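Long-range contacts in O-succinylhomoserine sulfhydrylase (Mycobacterium tuberculosis, PDB 3NDN), which probably makes L-homocysteine from O-succinyl-L-homoserine and hydrogen sulfide, using pyridoxal 5'-phosphate as its cofactor: residues S284-A288 with G324-V329; N177-S181 with W303-P307; F294-H298 with I409-S414. One frame throughout, in Å; residues are numbered along the deposited sequence.

Contact 1: S284-A288 with G324-V329; sequences SNASA and GGGTVV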
loop_
_atom_site.group_PDB
_atom_site.type_symbol
_atom_site.label_atom_id
_atom_site.label_comp_id
_atom_site.label_asym_id
_atom_site.label_seq_id
_atom_site.Cartn_x
_atom_site.Cartn_y
_atom_site.Cartn_z
ATOM N N SER A 284 8.818 25.368 -7.736
ATOM C CA SER A 284 7.621 25.671 -8.549
ATOM C C SER A 284 7.218 27.163 -8.541
ATOM O O SER A 284 6.795 27.709 -9.582
ATOM C CB SER A 284 6.450 24.782 -8.138
ATOM O OG SER A 284 6.679 23.443 -8.530
ATOM N N ASN A 285 7.375 27.816 -7.387
ATOM C CA ASN A 285 7.154 29.271 -7.272
ATOM C C ASN A 285 8.105 30.073 -8.159
ATOM O O ASN A 285 7.666 30.979 -8.863
ATOM C CB ASN A 285 7.263 29.721 -5.810
ATOM C CG ASN A 285 7.034 31.227 -5.629
ATOM O OD1 ASN A 285 5.902 31.706 -5.646
ATOM N ND2 ASN A 285 8.121 31.963 -5.397
ATOM N N ALA A 286 9.406 29.733 -8.143
ATOM C CA ALA A 286 10.385 30.414 -8.978
ATOM C C ALA A 286 10.119 30.191 -10.466
ATOM O O ALA A 286 10.264 31.122 -11.294
ATOM C CB ALA A 286 11.823 29.986 -8.601
ATOM N N SER A 287 9.727 28.962 -10.799
ATOM C CA SER A 287 9.396 28.582 -12.175
ATOM C C SER A 287 8.149 29.334 -12.675
ATOM O O SER A 287 8.138 29.874 -13.797
ATOM C CB SER A 287 9.213 27.059 -12.263
ATOM O OG SER A 287 8.919 26.637 -13.588
ATOM N N ALA A 288 7.126 29.416 -11.828
ATOM C CA ALA A 288 5.890 30.145 -12.187
ATOM C C ALA A 288 6.150 31.662 -12.413
ATOM O O ALA A 288 5.576 32.283 -13.337
ATOM C CB ALA A 288 4.832 29.922 -11.130
ATOM N N GLY A 324 5.639 34.952 -1.810
ATOM C CA GLY A 324 5.792 34.584 -3.223
ATOM C C GLY A 324 4.426 34.554 -3.894
ATOM O O GLY A 324 3.403 34.536 -3.205
ATOM N N GLY A 325 4.391 34.575 -5.231
ATOM C CA GLY A 325 3.125 34.579 -5.981
ATOM C C GLY A 325 2.345 33.267 -6.000
ATOM O O GLY A 325 1.113 33.269 -6.119
ATOM N N GLY A 326 3.045 32.142 -5.885
ATOM C CA GLY A 326 2.396 30.822 -5.941
ATOM C C GLY A 326 2.821 30.009 -7.153
ATOM O O GLY A 326 3.834 30.331 -7.782
ATOM N N THR A 327 2.038 28.982 -7.508
ATOM C CA THR A 327 2.425 28.054 -8.593
ATOM C C THR A 327 1.444 27.987 -9.786
ATOM O O THR A 327 1.572 27.100 -10.640
ATOM C CB THR A 327 2.615 26.599 -8.051
ATOM O OG1 THR A 327 1.352 26.096 -7.608
ATOM C CG2 THR A 327 3.622 26.555 -6.896
ATOM N N VAL A 328 0.473 28.910 -9.831
ATOM C CA VAL A 328 -0.557 28.959 -10.890
ATOM C C VAL A 328 -0.523 30.320 -11.630
ATOM O O VAL A 328 -0.450 31.380 -10.992
ATOM C CB VAL A 328 -1.964 28.729 -10.298
ATOM C CG1 VAL A 328 -3.016 28.619 -11.400
ATOM C CG2 VAL A 328 -1.994 27.465 -9.429
ATOM N N VAL A 329 -0.571 30.275 -12.961
ATOM C CA VAL A 329 -0.578 31.485 -13.819
ATOM C C VAL A 329 -1.830 31.532 -14.719
ATOM O O VAL A 329 -2.088 30.590 -15.471
ATOM C CB VAL A 329 0.672 31.540 -14.720
ATOM C CG1 VAL A 329 0.738 32.877 -15.500
ATOM C CG2 VAL A 329 1.952 31.310 -13.896
HETATM O O HOH W 1 6.832 34.541 -7.034
#
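The backbones of helix 277-296 and of the glycine-rich lead-in to strand 328-333 come nearest at Asn285 and Thr327, with CA atoms 5.1 Å apart. The helix packs here on the loop leading into the strand, in the C-terminal domain of a fold type I PLP enzyme. Asn285 carries the polar part. Its CG lies anti to the backbone N (chi1 -180°), which carries the amide off the helix toward the Gly324-Gly326 turn. There Asn285 OD1 accepts a hydrogen bond from Gly326 N at 2.9 Å. The bond is nearly straight, 162° at the hydrogen, and the donor meets OD1 almost end-on to the carbonyl. The other arm of the amide reaches the same turn through a water. That water accepts from Gly325 N at 3.0 Å and more weakly from Asn285 ND2. The carbonyl of Gly326 faces back to the helix, where Asn285 CA makes a CH...O contact with Gly326 O at 3.5 Å. Gly326 has a positive phi of 115°, a conformation that suits a residue without a side chain. Packing continues along the helix. Ala288 CB rests on Gly326 O. Ala288 CB also makes an apolar contact with Val329 CG2 at 4.2 Å. Thr327 turns its OG1 to His228, while its methyl CG2 packs against Ser284 CB at 3.6 Å.

Contact 2: N177-S181 with W303-P307; sequences NPMQS and WVRYP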
loop_
_atom_site.group_PDB
_atom_site.type_symbol
_atom_site.label_atom_id
_atom_site.label_comp_id
_atom_site.label_asym_id
_atom_site.label_seq_id
_atom_site.Cartn_x
_atom_site.Cartn_y
_atom_site.Cartn_z
ATOM N N ASN A 177 -9.510 31.824 -7.420
ATOM C CA ASN A 177 -9.194 30.998 -8.580
ATOM C C ASN A 177 -10.385 30.989 -9.537
ATOM O O ASN A 177 -11.478 30.586 -9.148
ATOM C CB ASN A 177 -8.829 29.586 -8.103
ATOM C CG ASN A 177 -8.839 28.555 -9.220
ATOM O OD1 ASN A 177 -8.365 28.802 -10.331
ATOM N ND2 ASN A 177 -9.377 27.377 -8.917
ATOM N N PRO A 178 -10.177 31.387 -10.809
ATOM C CA PRO A 178 -8.914 31.613 -11.513
ATOM C C PRO A 178 -8.420 33.051 -11.658
ATOM O O PRO A 178 -7.306 33.242 -12.138
ATOM C CB PRO A 178 -9.221 31.065 -12.908
ATOM C CG PRO A 178 -10.680 31.437 -13.102
ATOM C CD PRO A 178 -11.323 31.395 -11.740
ATOM N N MET A 179 -9.212 34.046 -11.257
ATOM C CA MET A 179 -8.849 35.452 -11.534
ATOM C C MET A 179 -7.785 36.025 -10.585
ATOM O O MET A 179 -7.237 37.100 -10.843
ATOM C CB MET A 179 -10.084 36.362 -11.583
ATOM C CG MET A 179 -11.127 35.981 -12.642
ATOM S SD MET A 179 -10.550 35.907 -14.370
ATOM C CE MET A 179 -10.185 37.618 -14.721
ATOM N N GLN A 180 -7.510 35.313 -9.488
ATOM C CA GLN A 180 -6.439 35.685 -8.538
ATOM C C GLN A 180 -6.627 37.075 -7.871
ATOM O O GLN A 180 -5.666 37.838 -7.694
ATOM C CB GLN A 180 -5.030 35.474 -9.154
ATOM C CG GLN A 180 -4.887 34.157 -9.975
ATOM C CD GLN A 180 -3.446 33.644 -10.172
ATOM O OE1 GLN A 180 -2.543 33.960 -9.403
ATOM N NE2 GLN A 180 -3.249 32.810 -11.195
ATOM N N SER A 181 -7.881 37.372 -7.517
ATOM C CA SER A 181 -8.257 38.537 -6.709
ATOM C C SER A 181 -7.898 38.268 -5.247
ATOM O O SER A 181 -7.993 37.115 -4.790
ATOM C CB SER A 181 -9.768 38.778 -6.863
ATOM O OG SER A 181 -10.255 39.785 -5.989
ATOM N N TRP A 303 -3.408 39.975 -21.371
ATOM C CA TRP A 303 -3.082 40.273 -19.968
ATOM C C TRP A 303 -2.703 39.001 -19.194
ATOM O O TRP A 303 -3.083 37.894 -19.586
ATOM C CB TRP A 303 -4.222 41.014 -19.230
ATOM C CG TRP A 303 -5.613 40.335 -19.189
ATOM C CD1 TRP A 303 -6.727 40.716 -19.896
ATOM C CD2 TRP A 303 -6.032 39.211 -18.373
ATOM N NE1 TRP A 303 -7.794 39.900 -19.590
ATOM C CE2 TRP A 303 -7.399 38.971 -18.661
ATOM C CE3 TRP A 303 -5.387 38.388 -17.433
ATOM C CZ2 TRP A 303 -8.130 37.937 -18.052
ATOM C CZ3 TRP A 303 -6.112 37.344 -16.831
ATOM C CH2 TRP A 303 -7.474 37.135 -17.146
ATOM N N VAL A 304 -1.936 39.177 -18.118
ATOM C CA VAL A 304 -1.587 38.084 -17.200
ATOM C C VAL A 304 -2.052 38.419 -15.776
ATOM O O VAL A 304 -2.033 39.583 -15.362
ATOM C CB VAL A 304 -0.049 37.800 -17.207
ATOM C CG1 VAL A 304 0.320 36.642 -16.245
ATOM C CG2 VAL A 304 0.443 37.480 -18.609
ATOM N N ARG A 305 -2.479 37.404 -15.023
ATOM C CA ARG A 305 -2.732 37.585 -13.596
ATOM C C ARG A 305 -1.852 36.628 -12.780
ATOM O O ARG A 305 -1.940 35.407 -12.935
ATOM C CB ARG A 305 -4.227 37.419 -13.258
ATOM C CG ARG A 305 -5.131 38.609 -13.610
ATOM C CD ARG A 305 -4.897 39.817 -12.691
ATOM N NE ARG A 305 -5.845 40.898 -12.971
ATOM C CZ ARG A 305 -5.640 41.888 -13.846
ATOM N NH1 ARG A 305 -4.503 41.974 -14.538
ATOM N NH2 ARG A 305 -6.574 42.810 -14.019
ATOM N N TYR A 306 -0.962 37.216 -11.974
ATOM C CA TYR A 306 -0.044 36.517 -11.071
ATOM C C TYR A 306 0.323 37.538 -9.987
ATOM O O TYR A 306 0.724 38.657 -10.317
ATOM C CB TYR A 306 1.217 36.021 -11.812
ATOM C CG TYR A 306 2.176 35.177 -10.961
ATOM C CD1 TYR A 306 1.824 33.882 -10.544
ATOM C CD2 TYR A 306 3.439 35.674 -10.572
ATOM C CE1 TYR A 306 2.695 33.106 -9.762
ATOM C CE2 TYR A 306 4.322 34.899 -9.798
ATOM C CZ TYR A 306 3.940 33.624 -9.393
ATOM O OH TYR A 306 4.797 32.883 -8.604
ATOM N N PRO A 307 0.159 37.179 -8.694
ATOM C CA PRO A 307 0.266 38.152 -7.587
ATOM C C PRO A 307 1.634 38.831 -7.408
ATOM O O PRO A 307 1.688 39.916 -6.829
ATOM C CB PRO A 307 -0.050 37.295 -6.339
ATOM C CG PRO A 307 -0.881 36.176 -6.870
ATOM C CD PRO A 307 -0.198 35.841 -8.180
HETATM O O HOH W 2 -7.664 39.936 -11.054
#
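Bends at chi2 (-57°) and chi3 (-67°) curl the Met179 chain and bring its methyl to the indole of Trp303. Met179 CE lies 3.7 Å from Trp303 CH2, at the benzo end of the ring system, and the two side chains cross at about a right angle. Gln180 behaves differently. Beyond CG its chain runs extended (chi2 -159°) and pushes the amide in beside the end of strand 301-305. Gln180 OE1 is 3.2 Å from Pro307 CD, and it is a buried oxygen with no polar partner in the model. The amide nitrogen is better served. Gln180 NE2 sits 3.4 Å from Arg305 O at a poor angle, but it bonds to Val328 O and Thr330 OG1 in the next strand. Arg305 lays its aliphatic chain past the carbonyl oxygen of Met179, with Arg305 CG 3.8 Å from Met179 O. A water bridges the Met179 carbonyl and the Arg305 guanidinium. It donates to Met179 O at 2.9 Å and accepts from Arg305 NE at 2.8 Å, lying in the guanidinium plane. The contact joins the loop between strand 169-173 and helix 185-194 of the large PLP domain to an edge strand of the C-terminal domain, a domain junction of the fold type I transsulfuration enzymes.

Contact 3: F294-H298 with I409-S414; sequences FLNGH and IDRALS
His298 lies flat against Leu413 and points its ring edge at Asp410. Leu413 CD1 stands over the centre of the imidazole of His298, 3.8 Å from the centroid, a CH-pi contact. The two chains run antiparallel as they pass. At the rim of the same ring, His298 NE2 donates a hydrogen bond to Asp410 OD1 at 3.0 Å. The oxygen is close to the imidazole plane, but the bond is bent, with 135° at the hydrogen. Ring and carboxylate planes are turned 78° apart. His298 ND1 accepts from the backbone N-H of Ser300. With NE2 bonded to Asp410, this fixes the ring's rotation. The two bonds fit a neutral ring with its proton on NE2, which probably suits the carboxylate. Phe294 comes to Asp410 from another direction. Its CG is anti to the backbone N (chi1 170°), and the ring reaches out edge first. Phe294 CZ meets Asp410 OD1 at 3.6 Å, again with the carboxylate plane steeply turned against the ring. Beside the His298-Asp410 pair, on the sheet side, Leu295 CD2 touches Leu413 CD1 at 4.0 Å and Ile409 CG2 at 4.1 Å, crossing each side chain at about a right angle. Leu295 also packs on Val329 and Phe331 of strand 328-333. Ser414 OG turns back to bond Asp410 O at 2.7 Å, within the last turn. This is helix-helix packing between the ends of helices 277-296 and 402-413, with the sheet beneath, in the C-terminal domain of a fold type I PLP enzyme.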
loop_
_atom_site.group_PDB
_atom_site.type_symbol
_atom_site.label_atom_id
_atom_site.label_comp_id
_atom_site.label_asym_id
_atom_site.label_seq_id
_atom_site.Cartn_x
_atom_site.Cartn_y
_atom_site.Cartn_z
ATOM N N PHE A 294 7.333 35.617 -18.998
ATOM C CA PHE A 294 7.414 35.226 -20.411
ATOM C C PHE A 294 6.085 35.478 -21.140
ATOM O O PHE A 294 6.069 36.055 -22.234
ATOM C CB PHE A 294 7.877 33.762 -20.572
ATOM C CG PHE A 294 7.741 33.234 -21.984
ATOM C CD1 PHE A 294 8.717 33.519 -22.944
ATOM C CD2 PHE A 294 6.622 32.494 -22.358
ATOM C CE1 PHE A 294 8.590 33.047 -24.244
ATOM C CE2 PHE A 294 6.481 32.018 -23.665
ATOM C CZ PHE A 294 7.463 32.294 -24.607
ATOM N N LEU A 295 4.984 35.072 -20.517
ATOM C CA LEU A 295 3.640 35.332 -21.053
ATOM C C LEU A 295 3.342 36.847 -21.156
ATOM O O LEU A 295 2.825 37.317 -22.175
ATOM C CB LEU A 295 2.572 34.597 -20.239
ATOM C CG LEU A 295 2.436 33.082 -20.479
ATOM C CD1 LEU A 295 1.774 32.351 -19.290
ATOM C CD2 LEU A 295 1.697 32.771 -21.785
ATOM N N ASN A 296 3.708 37.598 -20.116
ATOM C CA ASN A 296 3.507 39.054 -20.071
ATOM C C ASN A 296 4.146 39.777 -21.269
ATOM O O ASN A 296 3.603 40.759 -21.764
ATOM C CB ASN A 296 4.046 39.616 -18.745
ATOM C CG ASN A 296 3.662 41.073 -18.507
ATOM O OD1 ASN A 296 2.517 41.478 -18.708
ATOM N ND2 ASN A 296 4.622 41.857 -18.041
ATOM N N GLY A 297 5.282 39.266 -21.744
ATOM C CA GLY A 297 5.979 39.857 -22.882
ATOM C C GLY A 297 5.653 39.296 -24.261
ATOM O O GLY A 297 6.233 39.737 -25.254
ATOM N N HIS A 298 4.730 38.337 -24.331
ATOM C CA HIS A 298 4.414 37.637 -25.584
ATOM C C HIS A 298 3.334 38.367 -26.404
ATOM O O HIS A 298 2.334 38.828 -25.826
ATOM C CB HIS A 298 3.960 36.202 -25.264
ATOM C CG HIS A 298 4.032 35.264 -26.431
ATOM N ND1 HIS A 298 3.045 35.187 -27.389
ATOM C CD2 HIS A 298 4.978 34.365 -26.793
ATOM C CE1 HIS A 298 3.379 34.281 -28.292
ATOM N NE2 HIS A 298 4.547 33.765 -27.952
ATOM N N ILE A 409 4.868 26.019 -24.386
ATOM C CA ILE A 409 3.891 27.115 -24.411
ATOM C C ILE A 409 4.075 27.989 -25.681
ATOM O O ILE A 409 3.102 28.314 -26.355
ATOM C CB ILE A 409 3.968 27.970 -23.118
ATOM C CG1 ILE A 409 3.603 27.122 -21.883
ATOM C CG2 ILE A 409 3.053 29.204 -23.195
ATOM C CD1 ILE A 409 3.956 27.820 -20.537
ATOM N N ASP A 410 5.319 28.326 -26.011
ATOM C CA ASP A 410 5.611 29.161 -27.199
ATOM C C ASP A 410 5.183 28.498 -28.519
ATOM O O ASP A 410 4.664 29.173 -29.422
ATOM C CB ASP A 410 7.100 29.545 -27.242
ATOM C CG ASP A 410 7.390 30.736 -28.186
ATOM O OD1 ASP A 410 6.747 31.798 -28.067
ATOM O OD2 ASP A 410 8.284 30.607 -29.039
ATOM N N ARG A 411 5.396 27.189 -28.635
ATOM C CA ARG A 411 4.948 26.446 -29.811
ATOM C C ARG A 411 3.417 26.429 -29.888
ATOM O O ARG A 411 2.846 26.617 -30.966
ATOM C CB ARG A 411 5.533 25.025 -29.839
ATOM C CG ARG A 411 7.048 24.997 -30.054
ATOM C CD ARG A 411 7.551 23.639 -30.544
ATOM N NE ARG A 411 7.850 22.733 -29.435
ATOM C CZ ARG A 411 9.046 22.606 -28.856
ATOM N NH1 ARG A 411 10.082 23.331 -29.275
ATOM N NH2 ARG A 411 9.205 21.748 -27.851
ATOM N N ALA A 412 2.765 26.223 -28.743
ATOM C CA ALA A 412 1.295 26.177 -28.673
ATOM C C ALA A 412 0.632 27.518 -29.037
ATOM O O ALA A 412 -0.454 27.534 -29.621
ATOM C CB ALA A 412 0.829 25.684 -27.291
ATOM N N LEU A 413 1.289 28.626 -28.697
ATOM C CA LEU A 413 0.790 29.983 -29.015
ATOM C C LEU A 413 1.093 30.426 -30.454
ATOM O O LEU A 413 0.381 31.262 -31.025
ATOM C CB LEU A 413 1.380 31.025 -28.045
ATOM C CG LEU A 413 0.907 31.073 -26.588
ATOM C CD1 LEU A 413 1.859 31.907 -25.735
ATOM C CD2 LEU A 413 -0.517 31.607 -26.505
ATOM N N SER A 414 2.168 29.874 -31.009
ATOM C CA SER A 414 2.719 30.309 -32.285
ATOM C C SER A 414 2.530 29.175 -33.291
ATOM O O SER A 414 3.342 28.241 -33.375
ATOM C CB SER A 414 4.214 30.680 -32.131
ATOM O OG SER A 414 4.507 31.384 -30.907
ATOM O OXT SER A 414 1.533 29.141 -34.029
#

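Overall arrangement
Contacts 1 and 3 lie on the same helix, 277-296, with centres about 17 Å apart. They meet where Val329 CG1 packs against Leu295 CD1 at 4.0 Å. Contact 2 sets loop 177-181 on strand 301-305, which follows that helix in the chain and pairs with strand 328-333 of contact 1. The centres of contacts 1 and 2 are about 12 Å apart. Besides the amide of Gln180, a probable hydrogen bond ties them, Tyr306 OH to Gly326 O at 2.8 Å. Val304 packs on the backbone of Leu295 and Asn296, joining contacts 2 and 3, centres about 17 Å apart. Contact 1 leads toward the cofactor: His228, the partner of Thr327, follows Lys227, the lysine assigned as carrying the covalently bound pyridoxal phosphate.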